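Local structure of secreted effector protein sseI (Salmonella enterica subsp. enterica serovar Typhimurium, 4G29) at residues T47-F52 with Y92-S97; N79-V84 with S142-A147; E24-P29 with N33-P38. The protein is a secreted virulence effector whose catalytic domain has a cysteine-protease-like, papain-type fold and probably acts as a cysteine-dependent hydrolase on a host target. One frame throughout, in Å; residues are numbered along the deposited sequence.

Contact 1. Residues T47-F52 with Y92-S97; sequences TPVSNF and YVFDVS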
loop_
_atom_site.group_PDB
_atom_site.type_symbol
_atom_site.label_atom_id
_atom_site.label_comp_id
_atom_site.label_asym_id
_atom_site.label_seq_id
_atom_site.Cartn_x
_atom_site.Cartn_y
_atom_site.Cartn_z
ATOM N N THR A 47 -4.445 11.243 -2.915
ATOM C CA THR A 47 -4.188 12.622 -3.298
ATOM C C THR A 47 -3.699 13.427 -2.093
ATOM O O THR A 47 -2.647 14.111 -2.166
ATOM C CB THR A 47 -5.380 13.213 -4.020
ATOM O OG1 THR A 47 -5.491 12.557 -5.291
ATOM C CG2 THR A 47 -5.252 14.732 -4.173
ATOM N N PRO A 48 -4.418 13.347 -0.940
ATOM C CA PRO A 48 -3.950 14.138 0.168
ATOM C C PRO A 48 -2.557 13.782 0.678
ATOM O O PRO A 48 -1.736 14.664 0.965
ATOM C CB PRO A 48 -4.980 13.882 1.264
ATOM C CG PRO A 48 -6.111 13.172 0.624
ATOM C CD PRO A 48 -5.793 12.834 -0.756
ATOM N N VAL A 49 -2.270 12.494 0.758
ATOM C CA VAL A 49 -0.935 12.026 1.140
ATOM C C VAL A 49 0.129 12.461 0.146
ATOM O O VAL A 49 1.244 12.897 0.591
ATOM C CB VAL A 49 -0.911 10.495 1.416
ATOM C CG1 VAL A 49 0.528 9.937 1.576
ATOM C CG2 VAL A 49 -1.735 10.207 2.655
ATOM N N SER A 50 -0.134 12.336 -1.150
ATOM C CA SER A 50 0.796 12.868 -2.172
ATOM C C SER A 50 1.044 14.370 -1.991
ATOM O O SER A 50 2.202 14.836 -2.042
ATOM C CB SER A 50 0.225 12.608 -3.572
ATOM O OG SER A 50 1.059 13.200 -4.554
ATOM N N ASN A 51 -0.032 15.159 -1.815
ATOM C CA ASN A 51 0.153 16.600 -1.585
ATOM C C ASN A 51 1.064 16.856 -0.383
ATOM O O ASN A 51 1.914 17.736 -0.419
ATOM C CB ASN A 51 -1.202 17.267 -1.350
ATOM C CG ASN A 51 -2.060 17.328 -2.602
ATOM O OD1 ASN A 51 -1.603 17.005 -3.719
ATOM N ND2 ASN A 51 -3.319 17.723 -2.433
ATOM N N PHE A 52 0.821 16.114 0.688
ATOM C CA PHE A 52 1.607 16.216 1.911
ATOM C C PHE A 52 3.092 15.942 1.646
ATOM O O PHE A 52 3.974 16.709 2.043
ATOM C CB PHE A 52 1.075 15.281 2.993
ATOM C CG PHE A 52 1.833 15.383 4.278
ATOM C CD1 PHE A 52 1.556 16.387 5.181
ATOM C CD2 PHE A 52 2.884 14.509 4.558
ATOM C CE1 PHE A 52 2.295 16.481 6.361
ATOM C CE2 PHE A 52 3.639 14.635 5.713
ATOM C CZ PHE A 52 3.326 15.598 6.612
ATOM N N TYR A 92 10.512 6.070 0.026
ATOM C CA TYR A 92 9.673 5.829 1.201
ATOM C C TYR A 92 8.204 5.616 0.783
ATOM O O TYR A 92 7.734 6.195 -0.189
ATOM C CB TYR A 92 9.818 7.036 2.153
ATOM C CG TYR A 92 11.234 7.148 2.642
ATOM C CD1 TYR A 92 11.671 6.435 3.756
ATOM C CD2 TYR A 92 12.167 7.863 1.913
ATOM C CE1 TYR A 92 12.980 6.536 4.186
ATOM C CE2 TYR A 92 13.455 7.947 2.314
ATOM C CZ TYR A 92 13.863 7.272 3.457
ATOM O OH TYR A 92 15.179 7.343 3.896
ATOM N N VAL A 93 7.525 4.769 1.527
ATOM C CA VAL A 93 6.135 4.452 1.297
ATOM C C VAL A 93 5.356 4.978 2.491
ATOM O O VAL A 93 5.634 4.618 3.624
ATOM C CB VAL A 93 5.896 2.967 1.128
ATOM C CG1 VAL A 93 4.435 2.701 0.758
ATOM C CG2 VAL A 93 6.827 2.398 0.021
ATOM N N PHE A 94 4.417 5.872 2.208
ATOM C CA PHE A 94 3.391 6.294 3.153
ATOM C C PHE A 94 2.166 5.414 2.907
ATOM O O PHE A 94 1.529 5.446 1.818
ATOM C CB PHE A 94 3.064 7.769 2.948
ATOM C CG PHE A 94 4.054 8.739 3.545
ATOM C CD1 PHE A 94 5.369 8.815 3.097
ATOM C CD2 PHE A 94 3.604 9.710 4.451
ATOM C CE1 PHE A 94 6.271 9.777 3.631
ATOM C CE2 PHE A 94 4.436 10.650 4.940
ATOM C CZ PHE A 94 5.803 10.683 4.564
ATOM N N ASP A 95 1.828 4.617 3.908
ATOM C CA ASP A 95 0.703 3.707 3.822
ATOM C C ASP A 95 -0.080 3.819 5.115
ATOM O O ASP A 95 -0.061 2.921 5.965
ATOM C CB ASP A 95 1.235 2.282 3.577
ATOM C CG ASP A 95 0.139 1.234 3.360
ATOM O OD1 ASP A 95 -1.049 1.577 3.389
ATOM O OD2 ASP A 95 0.522 0.045 3.162
ATOM N N VAL A 96 -0.736 4.962 5.254
ATOM C CA VAL A 96 -1.397 5.346 6.487
ATOM C C VAL A 96 -2.759 4.652 6.737
ATOM O O VAL A 96 -3.362 4.884 7.768
ATOM C CB VAL A 96 -1.495 6.879 6.671
ATOM C CG1 VAL A 96 -0.104 7.577 6.505
ATOM C CG2 VAL A 96 -2.474 7.520 5.700
ATOM N N SER A 97 -3.205 3.805 5.815
ATOM C CA SER A 97 -4.403 2.998 6.017
ATOM C C SER A 97 -4.139 1.489 5.993
ATOM O O SER A 97 -5.082 0.702 5.872
ATOM C CB SER A 97 -5.482 3.370 5.026
ATOM O OG SER A 97 -5.155 3.048 3.699
#
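Val49 and Phe52, one helical turn apart, bring helix 42-55 against Phe94 of strand 90-95 and Val96 just past its end, a helix-on-sheet contact in the core of the papain-like fold. Its interactions across the interface are apolar throughout. Val49 does most of the work by dividing its two methyls: CG1 meets Phe94 CB at 3.6 Å, and CG2 turns to Val96. With CG1 anti to the backbone N (chi1 170°), the valine fork opens toward the strand and straddles the step from Phe94 to Val96. The aromatic component is looser. The side chains of Phe52 and Phe94 run at about a right angle, and Phe52 CE2 comes to 4.1 Å from Phe94 CE2 in an oblique approach. Phe58 adds an edge-to-face partner to the Phe94 ring, while Val49 also rests on Val83 of the adjacent strand.

The polar interactions belong to Asp95, between Phe94 and Val96 in sequence. It turns its side chain from the helix, and its carboxylate is hydrogen-bonded to His80 through one oxygen and to Tyr124 and Trp120 through the other. Cys42, His80 and Asp95 together have the geometry of a cysteine-protease triad, so Asp95 is probably its acidic member. This end of the strand and the residue after it thus offer apolar groups to one side and this carboxylate to the other. On the apolar side, the Val49 and Val96 side chains run antiparallel, side by side, with Val49 CG2 4.1 Å from Val96 CG2.

Contact 2. Residues N79-V84 with S142-A147; sequences NHFAVV and SIAANA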
loop_
_atom_site.group_PDB
_atom_site.type_symbol
_atom_site.label_atom_id
_atom_site.label_comp_id
_atom_site.label_asym_id
_atom_site.label_seq_id
_atom_site.Cartn_x
_atom_site.Cartn_y
_atom_site.Cartn_z
ATOM N N ASN A 79 -8.042 -5.053 -2.800
ATOM C CA ASN A 79 -7.143 -4.008 -3.279
ATOM C C ASN A 79 -6.653 -3.137 -2.132
ATOM O O ASN A 79 -7.208 -3.135 -0.990
ATOM C CB ASN A 79 -7.712 -3.253 -4.488
ATOM C CG ASN A 79 -8.892 -2.363 -4.135
ATOM O OD1 ASN A 79 -9.308 -2.339 -2.965
ATOM N ND2 ASN A 79 -9.429 -1.598 -5.117
ATOM N N HIS A 80 -5.593 -2.411 -2.398
ATOM C CA HIS A 80 -5.043 -1.470 -1.458
ATOM C C HIS A 80 -4.168 -0.471 -2.244
ATOM O O HIS A 80 -3.765 -0.735 -3.378
ATOM C CB HIS A 80 -4.199 -2.175 -0.390
ATOM C CG HIS A 80 -3.827 -1.302 0.772
ATOM N ND1 HIS A 80 -4.762 -0.676 1.571
ATOM C CD2 HIS A 80 -2.613 -0.945 1.264
ATOM C CE1 HIS A 80 -4.136 0.022 2.499
ATOM N NE2 HIS A 80 -2.829 -0.108 2.322
ATOM N N PHE A 81 -3.949 0.668 -1.633
ATOM C CA PHE A 81 -3.191 1.776 -2.245
ATOM C C PHE A 81 -2.269 2.453 -1.258
ATOM O O PHE A 81 -2.643 2.730 -0.109
ATOM C CB PHE A 81 -4.117 2.805 -2.897
ATOM C CG PHE A 81 -4.997 2.207 -3.961
ATOM C CD1 PHE A 81 -4.537 2.068 -5.242
ATOM C CD2 PHE A 81 -6.267 1.793 -3.658
ATOM C CE1 PHE A 81 -5.304 1.493 -6.189
ATOM C CE2 PHE A 81 -7.036 1.210 -4.651
ATOM C CZ PHE A 81 -6.547 1.059 -5.874
ATOM N N ALA A 82 -1.071 2.775 -1.716
ATOM C CA ALA A 82 -0.137 3.514 -0.899
ATOM C C ALA A 82 0.524 4.581 -1.800
ATOM O O ALA A 82 0.346 4.544 -3.013
ATOM C CB ALA A 82 0.942 2.576 -0.276
ATOM N N VAL A 83 1.341 5.426 -1.217
ATOM C CA VAL A 83 2.050 6.473 -1.999
ATOM C C VAL A 83 3.550 6.356 -1.740
ATOM O O VAL A 83 3.970 6.158 -0.598
ATOM C CB VAL A 83 1.499 7.891 -1.686
ATOM C CG1 VAL A 83 2.077 8.931 -2.617
ATOM C CG2 VAL A 83 -0.062 7.938 -1.755
ATOM N N VAL A 84 4.338 6.435 -2.807
ATOM C CA VAL A 84 5.782 6.245 -2.748
ATOM C C VAL A 84 6.460 7.535 -3.200
ATOM O O VAL A 84 6.016 8.211 -4.155
ATOM C CB VAL A 84 6.229 5.146 -3.731
ATOM C CG1 VAL A 84 7.662 4.731 -3.446
ATOM C CG2 VAL A 84 5.265 3.997 -3.753
ATOM N N SER A 142 -5.598 8.140 -10.477
ATOM C CA SER A 142 -6.785 7.555 -11.084
ATOM C C SER A 142 -6.413 6.338 -11.978
ATOM O O SER A 142 -7.166 5.379 -12.064
ATOM C CB SER A 142 -7.596 8.605 -11.843
ATOM O OG SER A 142 -6.924 8.995 -12.995
ATOM N N ILE A 143 -5.266 6.408 -12.630
ATOM C CA ILE A 143 -4.731 5.224 -13.345
ATOM C C ILE A 143 -4.508 4.033 -12.414
ATOM O O ILE A 143 -4.911 2.899 -12.725
ATOM C CB ILE A 143 -3.466 5.601 -14.113
ATOM C CG1 ILE A 143 -3.804 6.691 -15.114
ATOM C CG2 ILE A 143 -2.852 4.397 -14.776
ATOM C CD1 ILE A 143 -4.802 6.334 -16.197
ATOM N N ALA A 144 -3.908 4.310 -11.256
ATOM C CA ALA A 144 -3.657 3.313 -10.225
ATOM C C ALA A 144 -5.010 2.686 -9.816
ATOM O O ALA A 144 -5.153 1.472 -9.784
ATOM C CB ALA A 144 -2.912 3.942 -9.025
ATOM N N ALA A 145 -5.999 3.533 -9.536
ATOM C CA ALA A 145 -7.279 3.071 -9.034
ATOM C C ALA A 145 -7.981 2.173 -10.070
ATOM O O ALA A 145 -8.623 1.166 -9.728
ATOM C CB ALA A 145 -8.138 4.299 -8.678
ATOM N N ASN A 146 -7.872 2.565 -11.339
ATOM C CA ASN A 146 -8.496 1.811 -12.418
ATOM C C ASN A 146 -7.844 0.459 -12.667
ATOM O O ASN A 146 -8.550 -0.525 -12.886
ATOM C CB ASN A 146 -8.528 2.618 -13.715
ATOM C CG ASN A 146 -9.084 1.785 -14.894
ATOM O OD1 ASN A 146 -8.315 1.275 -15.743
ATOM N ND2 ASN A 146 -10.397 1.564 -14.889
ATOM N N ALA A 147 -6.510 0.417 -12.568
ATOM C CA ALA A 147 -5.740 -0.775 -12.842
ATOM C C ALA A 147 -5.913 -1.815 -11.731
ATOM O O ALA A 147 -5.827 -3.009 -11.965
ATOM C CB ALA A 147 -4.217 -0.413 -12.987
#
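Phe81 reaches from strand 78-87 to the backbone of helix 141-147 around Ala144 and Ala145, and its path illustrates how one aromatic ring can bridge a sheet and a helix. From CB, which points toward the helix, CG leaves anti to the carbonyl carbon (chi1 -58°). The ring carries its outer atoms to the helix, and the contact falls at CE1 and CZ. Phe81 CE1 lies 3.6 Å from Ala144 O, with the oxygen at the ring edge and near its plane, an arrangement in which the slightly positive aromatic C-H can face a carbonyl oxygen. Phe81 CE1 also comes within 3.8 Å of Ala145 CA, approached obliquely. The methyl of Ala144 is a more distant apolar neighbour, with Ala144 CB 4.4 Å from Phe81 CE1. At the tip, Phe81 CZ continues the contact with Ala145 CA, again at 3.8 Å. The small alanine side chains let the ring come close to the helical backbone.

Just before it in the strand, His80 ND1 is hydrogen-bonded to Gln100. Phe81 itself also touches Glu43 of helix 42-55, which Ala145 touches too, while Ala144 packs on Phe138 of strand 132-138. The ring therefore sits between the central sheet and helix 141-147, with the N-terminal part of helix 42-55 beside it.

Contact 3. Residues E24-P29 with N33-P38; sequences ELKQNP and NKIMNP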
loop_
_atom_site.group_PDB
_atom_site.type_symbol
_atom_site.label_atom_id
_atom_site.label_comp_id
_atom_site.label_asym_id
_atom_site.label_seq_id
_atom_site.Cartn_x
_atom_site.Cartn_y
_atom_site.Cartn_z
ATOM N N GLU A 24 1.630 15.246 12.171
ATOM C CA GLU A 24 1.203 16.366 11.356
ATOM C C GLU A 24 -0.018 15.989 10.496
ATOM O O GLU A 24 -0.986 16.739 10.404
ATOM C CB GLU A 24 2.397 16.784 10.511
ATOM C CG GLU A 24 2.333 18.115 9.952
ATOM C CD GLU A 24 3.631 18.493 9.259
ATOM O OE1 GLU A 24 4.698 17.805 9.449
ATOM O OE2 GLU A 24 3.536 19.496 8.512
ATOM N N LEU A 25 0.015 14.800 9.909
ATOM C CA LEU A 25 -1.149 14.299 9.179
ATOM C C LEU A 25 -2.383 14.239 10.087
ATOM O O LEU A 25 -3.526 14.617 9.698
ATOM C CB LEU A 25 -0.841 12.934 8.568
ATOM C CG LEU A 25 0.057 13.034 7.361
ATOM C CD1 LEU A 25 0.682 11.649 7.176
ATOM C CD2 LEU A 25 -0.730 13.511 6.120
ATOM N N LYS A 26 -2.177 13.791 11.316
ATOM C CA LYS A 26 -3.266 13.650 12.242
ATOM C C LYS A 26 -3.800 14.972 12.840
ATOM O O LYS A 26 -4.900 14.996 13.414
ATOM C CB LYS A 26 -2.912 12.674 13.341
ATOM C CG LYS A 26 -2.865 11.254 12.848
ATOM C CD LYS A 26 -2.105 10.359 13.794
ATOM C CE LYS A 26 -2.815 10.098 15.059
ATOM N NZ LYS A 26 -2.052 9.154 15.845
ATOM N N GLN A 27 -3.067 16.056 12.650
ATOM C CA GLN A 27 -3.586 17.404 12.928
ATOM C C GLN A 27 -4.691 17.838 11.958
ATOM O O GLN A 27 -5.379 18.875 12.153
ATOM C CB GLN A 27 -2.436 18.434 12.900
ATOM C CG GLN A 27 -1.440 18.270 14.047
ATOM C CD GLN A 27 -0.114 19.049 13.863
ATOM O OE1 GLN A 27 0.085 19.803 12.890
ATOM N NE2 GLN A 27 0.802 18.853 14.811
ATOM N N ASN A 28 -4.802 17.135 10.857
ATOM C CA ASN A 28 -5.899 17.383 9.934
ATOM C C ASN A 28 -7.073 16.511 10.372
ATOM O O ASN A 28 -6.973 15.287 10.348
ATOM C CB ASN A 28 -5.489 16.999 8.526
ATOM C CG ASN A 28 -6.597 17.241 7.517
ATOM O OD1 ASN A 28 -7.503 16.434 7.386
ATOM N ND2 ASN A 28 -6.544 18.348 6.820
ATOM N N PRO A 29 -8.217 17.131 10.681
ATOM C CA PRO A 29 -9.297 16.344 11.280
ATOM C C PRO A 29 -9.907 15.276 10.341
ATOM O O PRO A 29 -10.311 14.207 10.792
ATOM C CB PRO A 29 -10.351 17.365 11.644
ATOM C CG PRO A 29 -9.883 18.681 11.194
ATOM C CD PRO A 29 -8.481 18.587 10.677
ATOM N N ASN A 33 -9.556 11.264 11.079
ATOM C CA ASN A 33 -10.713 10.355 11.129
ATOM C C ASN A 33 -10.531 9.173 10.215
ATOM O O ASN A 33 -10.930 8.067 10.556
ATOM C CB ASN A 33 -12.014 11.004 10.800
ATOM C CG ASN A 33 -13.176 9.963 10.730
ATOM O OD1 ASN A 33 -13.471 9.267 11.729
ATOM N ND2 ASN A 33 -13.750 9.783 9.531
ATOM N N LYS A 34 -9.842 9.371 9.088
ATOM C CA LYS A 34 -9.635 8.278 8.157
ATOM C C LYS A 34 -8.550 7.313 8.673
ATOM O O LYS A 34 -8.601 6.121 8.437
ATOM C CB LYS A 34 -9.283 8.850 6.792
ATOM C CG LYS A 34 -10.495 9.450 6.084
ATOM C CD LYS A 34 -10.170 9.950 4.710
ATOM C CE LYS A 34 -11.422 10.596 4.087
ATOM N NZ LYS A 34 -11.268 10.949 2.610
ATOM N N ILE A 35 -7.579 7.815 9.417
ATOM C CA ILE A 35 -6.606 6.965 10.066
ATOM C C ILE A 35 -7.254 6.220 11.236
ATOM O O ILE A 35 -6.920 5.084 11.516
ATOM C CB ILE A 35 -5.323 7.763 10.480
ATOM C CG1 ILE A 35 -4.603 8.240 9.226
ATOM C CG2 ILE A 35 -4.425 6.917 11.345
ATOM C CD1 ILE A 35 -3.370 9.146 9.541
HETATM N N MSE A 36 -8.151 6.866 11.955
HETATM C CA MSE A 36 -8.865 6.155 13.007
HETATM C C MSE A 36 -9.777 5.070 12.468
HETATM O O MSE A 36 -9.968 4.031 13.103
HETATM C CB MSE A 36 -9.678 7.151 13.862
HETATM C CG MSE A 36 -10.045 6.589 15.168
HETATM SE SE MSE A 36 -10.966 7.804 16.351
HETATM C CE MSE A 36 -9.721 9.241 16.172
ATOM N N ASN A 37 -10.350 5.329 11.289
ATOM C CA ASN A 37 -11.306 4.484 10.597
ATOM C C ASN A 37 -10.930 4.246 9.146
ATOM O O ASN A 37 -11.577 4.775 8.251
ATOM C CB ASN A 37 -12.708 5.077 10.707
ATOM C CG ASN A 37 -13.225 5.079 12.163
ATOM O OD1 ASN A 37 -13.480 4.025 12.736
ATOM N ND2 ASN A 37 -13.310 6.269 12.765
ATOM N N PRO A 38 -9.925 3.379 8.928
ATOM C CA PRO A 38 -9.247 3.274 7.622
ATOM C C PRO A 38 -9.979 2.429 6.608
ATOM O O PRO A 38 -9.616 2.488 5.439
ATOM C CB PRO A 38 -7.929 2.593 8.000
ATOM C CG PRO A 38 -8.212 1.846 9.195
ATOM C CD PRO A 38 -9.133 2.719 9.966
#
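Lys26 and Ile35 bring their aliphatic parts together at about a right angle, joining the consecutive helices 18-26 and 29-36 across a short turn. Ile35 points toward the first helix and extends CG1 anti to the carbonyl carbon (chi1 -66°), with CD1 continuing outward. That terminal methyl, Ile35 CD1, meets Lys26 CG at 4.0 Å, beside the lysine stem and well short of its ammonium group. The lysine chain then bends at chi3, 71°, beyond the carbon that makes the contact. Ile35 also packs on Pro112, whereas the neighbouring Leu25 rests on Phe52 of helix 42-55 and on Ile31.

At the other end of the contact, the groups that meet belong mainly to the backbone. Asn33 N donates to Pro29 O at 3.1 Å, the i-to-i+4 bond of the second helix's first turn, with an N-H...O angle of 151°. Asn33 CB lies 3.6 Å from the same oxygen, Pro29 O, although the amide beyond it leads away from Pro29. That amide serves the far end of the helix, where Asn33 OD1 accepts from Asn37 ND2 at 3.2 Å. Asn28, at the N-cap position, bonds through OD1 to Ile31 N.

Polar groups therefore secure both ends of helix 29-36, and the side-chain meeting of Lys26 and Ile35 is purely aliphatic: Lys26 lends its stem to Ile35 while its charge is carried beyond that meeting point.

From the N terminus, contact 3 comes first: it closes the short turn between helices 18-26 and 29-36 before the chain enters helix 42-55. Contact 1 then closes a longer excursion through strands 61-69 and 78-87, bringing that helix onto strand 90-95. Contact 2 opens inside this loop, on strand 78-87, and closes later on helix 141-147, so contacts 1 and 2 cross. They meet in the sheet, where Phe94 N probably hydrogen-bonds to Val83 O. Contact 3 touches contact 1 where Ile35 packs on Val96 and Pro38 on Ser97, tying the N-terminal helix pair to the core, but stays about 7 Å from contact 2 at the nearest atoms.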